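Local coordinates for kinetochore protein Mis16 (Schizosaccharomyces japonicus, PDB 4XYH) that recognises histone H4 and the CENP-A-specific chaperone Scm3, and probably acts in histone deposition at centromeres, at residues K25-E28 with E29-L32; Q35-P38 with F39-L43; I158-L161 with N162-R165; R266-S269 with S270-A273. All coordinates share one frame; numbering follows the deposited sequence.

Contact 1: K25-E28 with E29-L32; sequences KIQE and EYKL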
ATOM      1  N   LYS A  25     -13.141 -24.933   4.775  1.00 57.20           N
ATOM      2  CA  LYS A  25     -12.358 -24.934   3.541  1.00 56.13           C
ATOM      3  C   LYS A  25     -11.061 -24.119   3.667  1.00 52.62           C
ATOM      4  O   LYS A  25      -9.992 -24.576   3.260  1.00 54.65           O
ATOM      5  CB  LYS A  25     -13.202 -24.393   2.386  1.00 56.43           C
ATOM      6  CG  LYS A  25     -12.388 -23.962   1.172  1.00 57.46           C
ATOM      7  CD  LYS A  25     -13.223 -23.165   0.172  1.00 58.21           C
ATOM      8  CE  LYS A  25     -13.622 -24.026  -1.005  1.00 64.68           C
ATOM      9  NZ  LYS A  25     -12.431 -24.689  -1.608  1.00 66.90           N
ATOM     10  N   ILE A  26     -11.158 -22.921   4.236  1.00 46.15           N
ATOM     11  CA  ILE A  26      -9.995 -22.054   4.421  1.00 47.27           C
ATOM     12  C   ILE A  26      -8.918 -22.729   5.260  1.00 45.79           C
ATOM     13  O   ILE A  26      -7.726 -22.645   4.952  1.00 45.15           O
ATOM     14  CB  ILE A  26     -10.395 -20.709   5.088  1.00 44.76           C
ATOM     15  CG1 ILE A  26     -11.183 -19.838   4.105  1.00 42.72           C
ATOM     16  CG2 ILE A  26      -9.173 -19.957   5.616  1.00 30.69           C
ATOM     17  CD1 ILE A  26     -11.763 -18.589   4.741  1.00 40.78           C
ATOM     18  N   GLN A  27      -9.339 -23.411   6.315  1.00 46.74           N
ATOM     19  CA  GLN A  27      -8.394 -24.031   7.231  1.00 47.73           C
ATOM     20  C   GLN A  27      -7.753 -25.278   6.612  1.00 45.11           C
ATOM     21  O   GLN A  27      -6.591 -25.587   6.876  1.00 38.70           O
ATOM     22  CB  GLN A  27      -9.084 -24.371   8.553  1.00 47.06           C
ATOM     23  CG  GLN A  27      -8.196 -24.160   9.763  1.00 52.24           C
ATOM     24  CD  GLN A  27      -7.711 -22.729   9.885  1.00 50.58           C
ATOM     25  OE1 GLN A  27      -8.407 -21.792   9.484  1.00 50.97           O
ATOM     26  NE2 GLN A  27      -6.510 -22.549  10.436  1.00 45.59           N
ATOM     27  N   GLU A  28      -8.511 -25.985   5.780  1.00 46.38           N
ATOM     28  CA  GLU A  28      -7.967 -27.130   5.062  1.00 45.53           C
ATOM     29  C   GLU A  28      -6.922 -26.674   4.048  1.00 45.52           C
ATOM     30  O   GLU A  28      -5.801 -27.198   4.012  1.00 45.10           O
ATOM     31  CB  GLU A  28      -9.082 -27.909   4.360  1.00 53.82           C
ATOM     32  CG  GLU A  28      -9.820 -28.905   5.254  1.00 66.01           C
ATOM     33  CD  GLU A  28     -11.088 -29.457   4.606  1.00 78.35           C
ATOM     34  OE1 GLU A  28     -11.564 -28.861   3.611  1.00 78.63           O
ATOM     35  OE2 GLU A  28     -11.609 -30.486   5.093  1.00 81.43           O
ATOM     36  N   GLU A  29      -7.285 -25.686   3.233  1.00 40.30           N
ATOM     37  CA  GLU A  29      -6.383 -25.191   2.204  1.00 40.09           C
ATOM     38  C   GLU A  29      -5.127 -24.583   2.811  1.00 33.13           C
ATOM     39  O   GLU A  29      -4.045 -24.691   2.243  1.00 36.07           O
ATOM     40  CB  GLU A  29      -7.084 -24.169   1.320  1.00 39.78           C
ATOM     41  CG  GLU A  29      -8.219 -24.748   0.512  1.00 47.17           C
ATOM     42  CD  GLU A  29      -8.861 -23.729  -0.408  1.00 57.50           C
ATOM     43  OE1 GLU A  29      -8.282 -22.636  -0.593  1.00 56.66           O
ATOM     44  OE2 GLU A  29      -9.948 -24.022  -0.948  1.00 60.48           O
ATOM     45  N   TYR A  30      -5.265 -23.968   3.976  1.00 32.02           N
ATOM     46  CA  TYR A  30      -4.118 -23.342   4.602  1.00 34.05           C
ATOM     47  C   TYR A  30      -3.162 -24.425   5.083  1.00 35.45           C
ATOM     48  O   TYR A  30      -1.945 -24.278   4.971  1.00 34.78           O
ATOM     49  CB  TYR A  30      -4.534 -22.421   5.761  1.00 30.18           C
ATOM     50  CG  TYR A  30      -3.353 -21.959   6.581  1.00 22.90           C
ATOM     51  CD1 TYR A  30      -2.514 -20.947   6.126  1.00 27.27           C
ATOM     52  CD2 TYR A  30      -3.059 -22.553   7.793  1.00 27.24           C
ATOM     53  CE1 TYR A  30      -1.413 -20.534   6.870  1.00 24.80           C
ATOM     54  CE2 TYR A  30      -1.966 -22.152   8.541  1.00 29.54           C
ATOM     55  CZ  TYR A  30      -1.148 -21.143   8.076  1.00 29.51           C
ATOM     56  OH  TYR A  30      -0.059 -20.761   8.828  1.00 35.32           O
ATOM     57  N   LYS A  31      -3.715 -25.512   5.610  1.00 38.48           N
ATOM     58  CA  LYS A  31      -2.908 -26.644   6.062  1.00 38.82           C
ATOM     59  C   LYS A  31      -2.096 -27.234   4.902  1.00 40.85           C
ATOM     60  O   LYS A  31      -0.874 -27.461   5.013  1.00 39.01           O
ATOM     61  CB  LYS A  31      -3.801 -27.720   6.670  1.00 43.93           C
ATOM     62  CG  LYS A  31      -3.045 -28.902   7.258  1.00 54.85           C
ATOM     63  CD  LYS A  31      -3.914 -30.153   7.268  1.00 60.15           C
ATOM     64  CE  LYS A  31      -3.396 -31.198   8.243  1.00 64.03           C
ATOM     65  NZ  LYS A  31      -4.268 -32.411   8.230  1.00 63.57           N
ATOM     66  N   LEU A  32      -2.782 -27.475   3.790  1.00 32.06           N
ATOM     67  CA  LEU A  32      -2.129 -27.951   2.585  1.00 31.73           C
ATOM     68  C   LEU A  32      -1.054 -26.971   2.119  1.00 38.47           C
ATOM     69  O   LEU A  32       0.072 -27.384   1.808  1.00 35.85           O
ATOM     70  CB  LEU A  32      -3.155 -28.176   1.483  1.00 32.85           C
ATOM     71  CG  LEU A  32      -2.637 -28.998   0.307  1.00 46.09           C
ATOM     72  CD1 LEU A  32      -1.939 -30.260   0.818  1.00 47.07           C
ATOM     73  CD2 LEU A  32      -3.770 -29.345  -0.666  1.00 41.61           C
TER

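Contact 2: Q35-P38 with F39-L43; sequences QNVP and FLYDL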
ATOM      1  N   GLN A  35       2.092 -27.346   3.962  1.00 30.44           N
ATOM      2  CA  GLN A  35       2.889 -28.500   3.568  1.00 34.68           C
ATOM      3  C   GLN A  35       3.672 -28.232   2.285  1.00 33.60           C
ATOM      4  O   GLN A  35       4.754 -28.788   2.090  1.00 34.02           O
ATOM      5  CB  GLN A  35       2.002 -29.730   3.374  1.00 36.84           C
ATOM      6  CG  GLN A  35       1.379 -30.270   4.651  1.00 36.69           C
ATOM      7  CD  GLN A  35       0.347 -31.351   4.375  1.00 39.95           C
ATOM      8  OE1 GLN A  35       0.177 -31.795   3.233  1.00 41.99           O
ATOM      9  NE2 GLN A  35      -0.351 -31.778   5.424  1.00 52.44           N
ATOM     10  N   ASN A  36       3.122 -27.392   1.411  1.00 29.09           N
ATOM     11  CA  ASN A  36       3.740 -27.129   0.117  1.00 27.33           C
ATOM     12  C   ASN A  36       4.767 -26.006   0.110  1.00 27.71           C
ATOM     13  O   ASN A  36       5.434 -25.777  -0.902  1.00 29.62           O
ATOM     14  CB  ASN A  36       2.674 -26.816  -0.912  1.00 25.87           C
ATOM     15  CG  ASN A  36       1.843 -28.016  -1.243  1.00 36.42           C
ATOM     16  OD1 ASN A  36       2.304 -29.149  -1.116  1.00 36.47           O
ATOM     17  ND2 ASN A  36       0.606 -27.786  -1.661  1.00 39.35           N
ATOM     18  N   VAL A  37       4.885 -25.302   1.226  1.00 24.97           N
ATOM     19  CA  VAL A  37       5.798 -24.168   1.323  1.00 26.20           C
ATOM     20  C   VAL A  37       7.234 -24.464   0.842  1.00 26.85           C
ATOM     21  O   VAL A  37       7.810 -23.646   0.116  1.00 28.20           O
ATOM     22  CB  VAL A  37       5.798 -23.619   2.789  1.00 26.76           C
ATOM     23  CG1 VAL A  37       7.139 -23.035   3.185  1.00 20.23           C
ATOM     24  CG2 VAL A  37       4.678 -22.576   2.943  1.00 24.92           C
ATOM     25  N   PRO A  38       7.807 -25.637   1.189  1.00 28.35           N
ATOM     26  CA  PRO A  38       9.191 -25.822   0.707  1.00 26.02           C
ATOM     27  C   PRO A  38       9.327 -25.891  -0.822  1.00 23.87           C
ATOM     28  O   PRO A  38      10.429 -25.694  -1.342  1.00 24.13           O
ATOM     29  CB  PRO A  38       9.610 -27.152   1.339  1.00 24.40           C
ATOM     30  CG  PRO A  38       8.651 -27.365   2.487  1.00 30.06           C
ATOM     31  CD  PRO A  38       7.361 -26.773   2.027  1.00 24.05           C
ATOM     32  N   PHE A  39       8.227 -26.147  -1.523  1.00 21.90           N
ATOM     33  CA  PHE A  39       8.230 -26.148  -2.988  1.00 25.86           C
ATOM     34  C   PHE A  39       7.944 -24.776  -3.587  1.00 27.58           C
ATOM     35  O   PHE A  39       8.101 -24.588  -4.789  1.00 30.07           O
ATOM     36  CB  PHE A  39       7.187 -27.120  -3.552  1.00 22.13           C
ATOM     37  CG  PHE A  39       7.118 -28.429  -2.830  1.00 26.84           C
ATOM     38  CD1 PHE A  39       8.276 -29.091  -2.434  1.00 24.44           C
ATOM     39  CD2 PHE A  39       5.887 -28.995  -2.538  1.00 22.14           C
ATOM     40  CE1 PHE A  39       8.197 -30.289  -1.756  1.00 23.71           C
ATOM     41  CE2 PHE A  39       5.808 -30.201  -1.870  1.00 26.13           C
ATOM     42  CZ  PHE A  39       6.959 -30.845  -1.481  1.00 26.34           C
ATOM     43  N   LEU A  40       7.486 -23.827  -2.778  1.00 25.33           N
ATOM     44  CA  LEU A  40       7.030 -22.556  -3.344  1.00 28.47           C
ATOM     45  C   LEU A  40       7.854 -21.349  -2.892  1.00 24.51           C
ATOM     46  O   LEU A  40       7.922 -20.344  -3.604  1.00 28.39           O
ATOM     47  CB  LEU A  40       5.558 -22.330  -3.004  1.00 29.41           C
ATOM     48  CG  LEU A  40       4.545 -23.298  -3.619  1.00 28.45           C
ATOM     49  CD1 LEU A  40       3.164 -22.977  -3.103  1.00 35.60           C
ATOM     50  CD2 LEU A  40       4.557 -23.219  -5.119  1.00 28.89           C
ATOM     51  N   TYR A  41       8.502 -21.467  -1.735  1.00 20.40           N
ATOM     52  CA  TYR A  41       9.134 -20.319  -1.096  1.00 25.64           C
ATOM     53  C   TYR A  41      10.591 -20.554  -0.760  1.00 22.93           C
ATOM     54  O   TYR A  41      10.983 -21.668  -0.426  1.00 30.46           O
ATOM     55  CB  TYR A  41       8.380 -19.936   0.195  1.00 21.87           C
ATOM     56  CG  TYR A  41       6.925 -19.562  -0.016  1.00 25.13           C
ATOM     57  CD1 TYR A  41       5.936 -20.535  -0.043  1.00 24.34           C
ATOM     58  CD2 TYR A  41       6.542 -18.236  -0.190  1.00 21.21           C
ATOM     59  CE1 TYR A  41       4.609 -20.203  -0.241  1.00 24.78           C
ATOM     60  CE2 TYR A  41       5.206 -17.890  -0.385  1.00 18.95           C
ATOM     61  CZ  TYR A  41       4.244 -18.882  -0.408  1.00 24.91           C
ATOM     62  OH  TYR A  41       2.914 -18.566  -0.601  1.00 22.30           O
ATOM     63  N   ASP A  42      11.386 -19.492  -0.829  1.00 22.09           N
ATOM     64  CA  ASP A  42      12.717 -19.488  -0.224  1.00 22.28           C
ATOM     65  C   ASP A  42      12.692 -18.974   1.213  1.00 24.81           C
ATOM     66  O   ASP A  42      13.611 -19.229   1.980  1.00 25.42           O
ATOM     67  CB  ASP A  42      13.677 -18.641  -1.050  1.00 26.56           C
ATOM     68  CG  ASP A  42      14.139 -19.350  -2.301  1.00 30.13           C
ATOM     69  OD1 ASP A  42      14.097 -20.603  -2.308  1.00 27.90           O
ATOM     70  OD2 ASP A  42      14.527 -18.662  -3.272  1.00 26.51           O
ATOM     71  N   LEU A  43      11.632 -18.252   1.570  1.00 23.21           N
ATOM     72  CA  LEU A  43      11.518 -17.640   2.886  1.00 21.04           C
ATOM     73  C   LEU A  43      10.056 -17.407   3.270  1.00 27.13           C
ATOM     74  O   LEU A  43       9.302 -16.800   2.511  1.00 27.07           O
ATOM     75  CB  LEU A  43      12.273 -16.306   2.923  1.00 25.37           C
ATOM     76  CG  LEU A  43      12.041 -15.462   4.185  1.00 29.99           C
ATOM     77  CD1 LEU A  43      12.747 -16.075   5.386  1.00 30.62           C
ATOM     78  CD2 LEU A  43      12.473 -14.031   3.984  1.00 29.04           C
TER

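Contact 3: I158-L161 with N162-R165; sequences IFDL and NLYR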
ATOM      1  N   ILE A 158       1.973  14.034  11.465  1.00 15.81           N
ATOM      2  CA  ILE A 158       3.386  13.945  11.158  1.00 18.43           C
ATOM      3  C   ILE A 158       4.187  13.575  12.399  1.00 20.13           C
ATOM      4  O   ILE A 158       3.958  14.120  13.485  1.00 19.88           O
ATOM      5  CB  ILE A 158       3.914  15.254  10.592  1.00 14.52           C
ATOM      6  CG1 ILE A 158       3.063  15.673   9.383  1.00 17.78           C
ATOM      7  CG2 ILE A 158       5.373  15.084  10.217  1.00 14.47           C
ATOM      8  CD1 ILE A 158       3.235  14.790   8.136  1.00 12.73           C
ATOM      9  N   PHE A 159       5.117  12.643  12.226  1.00 17.61           N
ATOM     10  CA  PHE A 159       5.999  12.194  13.298  1.00 19.15           C
ATOM     11  C   PHE A 159       7.439  12.372  12.848  1.00 20.03           C
ATOM     12  O   PHE A 159       7.767  12.048  11.710  1.00 20.96           O
ATOM     13  CB  PHE A 159       5.752  10.721  13.643  1.00 14.37           C
ATOM     14  CG  PHE A 159       4.349  10.414  14.101  1.00 18.46           C
ATOM     15  CD1 PHE A 159       3.305  10.319  13.184  1.00 16.57           C
ATOM     16  CD2 PHE A 159       4.074  10.177  15.448  1.00 17.10           C
ATOM     17  CE1 PHE A 159       2.016  10.010  13.605  1.00 16.04           C
ATOM     18  CE2 PHE A 159       2.787   9.870  15.869  1.00 15.54           C
ATOM     19  CZ  PHE A 159       1.759   9.783  14.940  1.00 16.35           C
ATOM     20  N   ASP A 160       8.297  12.893  13.721  1.00 20.18           N
ATOM     21  CA  ASP A 160       9.731  12.974  13.431  1.00 20.00           C
ATOM     22  C   ASP A 160      10.499  12.001  14.339  1.00 22.30           C
ATOM     23  O   ASP A 160      10.700  12.302  15.516  1.00 20.53           O
ATOM     24  CB  ASP A 160      10.223  14.415  13.631  1.00 20.72           C
ATOM     25  CG  ASP A 160      11.691  14.598  13.269  1.00 21.87           C
ATOM     26  OD1 ASP A 160      12.410  13.605  12.988  1.00 21.78           O
ATOM     27  OD2 ASP A 160      12.139  15.758  13.264  1.00 29.66           O
ATOM     28  N   LEU A 161      10.908  10.847  13.802  1.00 19.41           N
ATOM     29  CA  LEU A 161      11.473   9.773  14.625  1.00 18.32           C
ATOM     30  C   LEU A 161      12.805  10.180  15.256  1.00 24.32           C
ATOM     31  O   LEU A 161      13.236   9.628  16.268  1.00 21.55           O
ATOM     32  CB  LEU A 161      11.651   8.489  13.803  1.00 16.87           C
ATOM     33  CG  LEU A 161      10.360   7.876  13.218  1.00 21.17           C
ATOM     34  CD1 LEU A 161      10.574   6.500  12.551  1.00 18.56           C
ATOM     35  CD2 LEU A 161       9.281   7.810  14.263  1.00 11.59           C
ATOM     36  N   ASN A 162      13.440  11.171  14.656  1.00 24.34           N
ATOM     37  CA  ASN A 162      14.713  11.669  15.131  1.00 27.65           C
ATOM     38  C   ASN A 162      14.664  12.360  16.496  1.00 24.27           C
ATOM     39  O   ASN A 162      15.697  12.592  17.111  1.00 30.54           O
ATOM     40  CB  ASN A 162      15.298  12.633  14.087  1.00 24.05           C
ATOM     41  CG  ASN A 162      16.705  13.040  14.417  1.00 28.73           C
ATOM     42  OD1 ASN A 162      17.566  12.191  14.657  1.00 28.43           O
ATOM     43  ND2 ASN A 162      16.948  14.346  14.452  1.00 27.44           N
ATOM     44  N   LEU A 163      13.472  12.723  16.946  1.00 21.61           N
ATOM     45  CA  LEU A 163      13.313  13.393  18.234  1.00 21.97           C
ATOM     46  C   LEU A 163      13.235  12.390  19.384  1.00 20.71           C
ATOM     47  O   LEU A 163      13.160  12.776  20.533  1.00 24.05           O
ATOM     48  CB  LEU A 163      12.049  14.264  18.248  1.00 20.48           C
ATOM     49  CG  LEU A 163      11.927  15.402  17.225  1.00 27.00           C
ATOM     50  CD1 LEU A 163      10.587  16.128  17.390  1.00 20.92           C
ATOM     51  CD2 LEU A 163      13.077  16.369  17.423  1.00 24.34           C
ATOM     52  N   TYR A 164      13.217  11.101  19.072  1.00 22.44           N
ATOM     53  CA  TYR A 164      13.074  10.078  20.096  1.00 21.91           C
ATOM     54  C   TYR A 164      13.571   8.723  19.605  1.00 22.68           C
ATOM     55  O   TYR A 164      12.817   7.754  19.549  1.00 22.58           O
ATOM     56  CB  TYR A 164      11.613   9.986  20.577  1.00 15.96           C
ATOM     57  CG  TYR A 164      10.534  10.255  19.534  1.00 19.73           C
ATOM     58  CD1 TYR A 164      10.159   9.279  18.621  1.00 19.35           C
ATOM     59  CD2 TYR A 164       9.876  11.482  19.485  1.00 19.19           C
ATOM     60  CE1 TYR A 164       9.176   9.522  17.679  1.00 20.39           C
ATOM     61  CE2 TYR A 164       8.885  11.739  18.557  1.00 20.14           C
ATOM     62  CZ  TYR A 164       8.541  10.753  17.653  1.00 22.11           C
ATOM     63  OH  TYR A 164       7.562  10.981  16.721  1.00 17.89           O
ATOM     64  N   ARG A 165      14.851   8.679  19.254  1.00 21.42           N
ATOM     65  CA  ARG A 165      15.503   7.457  18.797  1.00 24.85           C
ATOM     66  C   ARG A 165      15.522   6.315  19.784  1.00 25.82           C
ATOM     67  O   ARG A 165      15.424   5.165  19.393  1.00 26.95           O
ATOM     68  CB  ARG A 165      16.950   7.746  18.409  1.00 27.29           C
ATOM     69  CG  ARG A 165      17.085   8.727  17.276  1.00 33.95           C
ATOM     70  CD  ARG A 165      17.802   8.110  16.098  1.00 36.44           C
ATOM     71  NE  ARG A 165      17.911   9.090  15.025  1.00 41.50           N
ATOM     72  CZ  ARG A 165      17.268   9.015  13.866  1.00 36.44           C
ATOM     73  NH1 ARG A 165      16.476   7.983  13.601  1.00 33.99           N
ATOM     74  NH2 ARG A 165      17.427   9.971  12.967  1.00 34.63           N
TER
HETATM   75  O   HOH W   1      14.619  16.089  13.701  1.00 31.78           O

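Contact 4: R266-S269 with S270-A273; sequences RLPS and SSSA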
ATOM      1  N   ARG A 266      -0.006  22.243  -9.702  1.00 36.59           N
ATOM      2  CA  ARG A 266       0.367  23.638  -9.906  1.00 38.12           C
ATOM      3  C   ARG A 266      -0.861  24.519 -10.171  1.00 38.50           C
ATOM      4  O   ARG A 266      -0.805  25.736 -10.042  1.00 47.90           O
ATOM      5  CB  ARG A 266       1.366  23.753 -11.058  1.00 36.75           C
ATOM      6  CG  ARG A 266       2.756  23.240 -10.709  1.00 35.99           C
ATOM      7  CD  ARG A 266       3.584  22.988 -11.956  1.00 32.68           C
ATOM      8  NE  ARG A 266       2.790  22.317 -12.979  1.00 39.66           N
ATOM      9  CZ  ARG A 266       3.289  21.751 -14.073  1.00 41.26           C
ATOM     10  NH1 ARG A 266       4.593  21.764 -14.294  1.00 37.17           N
ATOM     11  NH2 ARG A 266       2.477  21.162 -14.945  1.00 38.10           N
ATOM     12  N   LEU A 267      -1.970  23.892 -10.532  1.00 41.22           N
ATOM     13  CA  LEU A 267      -3.186  24.620 -10.878  1.00 39.99           C
ATOM     14  C   LEU A 267      -4.088  24.740  -9.655  1.00 41.21           C
ATOM     15  O   LEU A 267      -4.101  23.859  -8.798  1.00 41.38           O
ATOM     16  CB  LEU A 267      -3.919  23.916 -12.023  1.00 34.95           C
ATOM     17  CG  LEU A 267      -3.491  24.250 -13.456  1.00 40.77           C
ATOM     18  CD1 LEU A 267      -2.002  24.511 -13.565  1.00 36.45           C
ATOM     19  CD2 LEU A 267      -3.897  23.142 -14.412  1.00 33.51           C
ATOM     20  N   PRO A 268      -4.841  25.842  -9.555  1.00 50.46           N
ATOM     21  CA  PRO A 268      -5.752  26.003  -8.413  1.00 47.49           C
ATOM     22  C   PRO A 268      -6.947  25.050  -8.523  1.00 38.88           C
ATOM     23  O   PRO A 268      -7.075  24.373  -9.546  1.00 44.06           O
ATOM     24  CB  PRO A 268      -6.185  27.469  -8.520  1.00 44.24           C
ATOM     25  CG  PRO A 268      -6.098  27.762  -9.986  1.00 43.79           C
ATOM     26  CD  PRO A 268      -4.908  26.982 -10.488  1.00 44.58           C
ATOM     27  N   SER A 269      -7.810  24.999  -7.512  1.00 36.93           N
ATOM     28  CA  SER A 269      -8.901  24.016  -7.509  1.00 40.25           C
ATOM     29  C   SER A 269     -10.073  24.409  -8.401  1.00 43.60           C
ATOM     30  O   SER A 269     -10.965  23.603  -8.666  1.00 47.93           O
ATOM     31  CB  SER A 269      -9.408  23.787  -6.087  1.00 42.14           C
ATOM     32  OG  SER A 269      -9.728  25.015  -5.466  1.00 41.86           O
ATOM     33  N   SER A 270     -10.083  25.656  -8.843  1.00 47.69           N
ATOM     34  CA  SER A 270     -11.082  26.102  -9.800  1.00 52.08           C
ATOM     35  C   SER A 270     -10.862  25.367 -11.126  1.00 52.13           C
ATOM     36  O   SER A 270     -11.804  25.135 -11.888  1.00 57.96           O
ATOM     37  CB  SER A 270     -11.008  27.623  -9.986  1.00 49.65           C
ATOM     38  OG  SER A 270      -9.676  28.042 -10.261  1.00 49.59           O
ATOM     39  N   SER A 271      -9.612  24.984 -11.380  1.00 48.41           N
ATOM     40  CA  SER A 271      -9.265  24.237 -12.581  1.00 42.42           C
ATOM     41  C   SER A 271      -9.860  22.842 -12.534  1.00 41.84           C
ATOM     42  O   SER A 271     -10.348  22.389 -11.499  1.00 44.16           O
ATOM     43  CB  SER A 271      -7.745  24.145 -12.753  1.00 45.42           C
ATOM     44  OG  SER A 271      -7.153  25.433 -12.847  1.00 52.09           O
ATOM     45  N   SER A 272      -9.820  22.167 -13.672  1.00 39.73           N
ATOM     46  CA  SER A 272     -10.313  20.813 -13.774  1.00 36.54           C
ATOM     47  C   SER A 272      -9.169  19.816 -13.629  1.00 35.94           C
ATOM     48  O   SER A 272      -7.994  20.191 -13.700  1.00 30.11           O
ATOM     49  CB  SER A 272     -11.024  20.614 -15.112  1.00 40.76           C
ATOM     50  OG  SER A 272     -12.143  21.481 -15.218  1.00 51.97           O
ATOM     51  N   ALA A 273      -9.513  18.550 -13.409  1.00 29.60           N
ATOM     52  CA  ALA A 273      -8.533  17.480 -13.528  1.00 25.58           C
ATOM     53  C   ALA A 273      -7.915  17.550 -14.920  1.00 30.00           C
ATOM     54  O   ALA A 273      -8.632  17.779 -15.892  1.00 34.35           O
ATOM     55  CB  ALA A 273      -9.184  16.126 -13.296  1.00 24.30           C
TER

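Contact 1: K25-E28 with E29-L32
Glu29 reaches back along the helix toward Lys25, one turn earlier, and each carbon of its side chain meets part of that residue. CB lies near Lys25 O, and CG comes closer still, 3.3 Å from Lys25 O. CD then passes beside the lysine chain, 3.9 Å from Lys25 CG. At the tip the carboxylate divides its work: OE2 forms a salt bridge with Lys25 NZ at 2.7 Å and is approached nearly along its own C-O direction, while OE1 turns to Arg349 for a second salt bridge. Two cations on one carboxylate would probably favour its ionised form. Because CG of Glu29 stands beside its own backbone N (chi1 -65°) and the chain is extended beyond it, the carboxylate is carried toward the preceding turn; Lys25, whose chain bends at chi3 and chi4, curls round to meet it. This is the i to i+4 pairing of opposite charges along an alpha helix, here helix 19-40 near the chain's N-terminus. An alanine at Glu29 is likely to leave the ammonium of Lys25 without its mate and Arg349 without this anchor to the helix. The i to i+4 backbone bonds, such as Glu29 N to Lys25 O at 2.9 Å, hold this turn, and Tyr30 N to Ile26 O and Leu32 N to Glu28 O continue the pattern. Apolar Ile26 suits the buried side, where it packs on Arg348 and Thr382. Tyr30 also touches Thr382.

Contact 2: Q35-P38 with F39-L43
Val37 O accepts from two backbone amides at once: Leu40 N at 2.9 Å, rising well above the carbonyl plane, and Tyr41 N at 2.9 Å, nearly in line with the C=O. The first is an i to i+3 bond of the 3-10 type, the second an i to i+4 bond of the alpha type. One residue earlier, Asn36 O takes Phe39 N at 2.9 Å, another i to i+3 bond. Pro38, whose nitrogen has no hydrogen to give, suits the kink that the helix makes there. Among the side chains, Val37 CG2 packs against Tyr41 CD1 at 3.8 Å, the two side chains crossing at about a right angle, while Val37 O sits at the edge of the same ring, in its plane. Phe39 crosses Asn36 with ring and amide planes 35° apart, and Asn36 OD1 lies 3.7 Å from Phe39 CE2. The Tyr41 hydroxyl has hydrogen bonds to His378 and Trp33, and its ring meets Phe376 edge-to-face. With an alanine at Tyr41, Val37 CG2 would probably lose its packing surface, and His378 and Trp33 their shared hydroxyl. Tyr41 opens strand 41-48, in which Asp42 and Leu43 both face Ser411 in a classic beta bulge. Pairing of this N-terminal strand with C-terminal strand 406-412 is the "Velcro" closure typical of WD40 beta-propellers.

Contact 3: I158-L161 with N162-R165
One face of the Tyr164 ring lies against the backbone carbonyl of Asp160, whose O stands 3.4 Å above the ring plane, offset toward the rim. The hydroxyl of the same tyrosine arrives at the edge of the Phe159 ring, in its plane, with Tyr164 OH 3.8 Å from Phe159 CD2. Leu161 adds a methyl obliquely, CD2 lying 3.8 Å from Tyr164 CE1. A tyrosine suits this place because its ring packs on the Asp160 carbonyl and Leu161 while its OH bonds Gln175 OE1, the same oxygen that takes the backbone N-H of Asp160. Strand 156-160 is the third strand of its propeller blade, and Phe159-Asp160 at its end stand in a position consistent with the Trp-Asp dipeptide that names WD repeats. From there the chain turns through a short 3-10 segment, with Leu163 N bonded to Asp160 O at 3.1 Å and Tyr164 N to Leu161 O at 3.2 Å. Asp160 starts it with an Asx turn: Asn162 N reaches OD1 of Asp160 at 3.1 Å, coming from above the carboxylate plane. Chi1 of -177° swings the carboxylate alongside the Asn162 side chain, and a water joins the two, giving a hydrogen to Asp160 OD2 and taking one from Asn162 ND2. Arg165 lays a guanidinium face over Asn162 CA, at 3.8 Å above the plane, and makes a salt bridge to Asp145.

Contact 4: R266-S269 with S270-A273
Ser270 brings its hydroxyl beside the CB-CG side of the Pro268 ring, with OG 3.6 Å from Pro268 CG. Its chi1 of 51° puts OG between the backbone N and the carbonyl carbon, a crowded position that faces the oxygen toward the proline. Ser269 and Ser270 are the two central residues of a type I beta turn running from Pro268 to Ser271; small residues suit both corners, and Pro268, which needs no N-H bond of its own at the entrance, contributes the carbonyl that closes the turn. Ser271 then brings the chain back. Its N gives the closing hydrogen bond to Pro268 O at 3.2 Å, rising from well above the carbonyl plane. Its side chain packs against Leu267 and Pro268: CB lies 3.3 Å from Pro268 O, while OG stands 3.6 Å from Pro268 CD and 3.7 Å from Leu267 CB. The carbonyl of Ser271 is taken by Arg233, just as that of Leu267 is taken by Tyr231, and Ala273 touches the same arginine as the chain heads for strand 275-278. The turn is thus closed by a backbone bond, and the serine side chains mostly meet aliphatic carbons, so this surface loop between strands 259-264 and 275-278 probably owes its shape to turn geometry and to carbonyls anchored to Tyr231 and Arg233.

How the contacts relate
The four contacts follow one another along the chain in numerical order. Contacts 1 and 2 share helix 19-40, about 15 Å apart between centres, the first within the helix and the second where it hands over to strand 41-48. Contact 3 spans the end of strand 156-160 and the loop that follows, about 38 Å from contact 2 between centres, and contact 4 occupies the loop between strands 259-264 and 275-278, about 34 Å from contact 3 between centres. Contacts 1 and 4 lie on opposite sides of the chain's centre, about 51 Å apart between centres. Together they sample the propeller: the N-terminal helix leading into the blade that closes the ring, and loops of two other blades, each following a third strand.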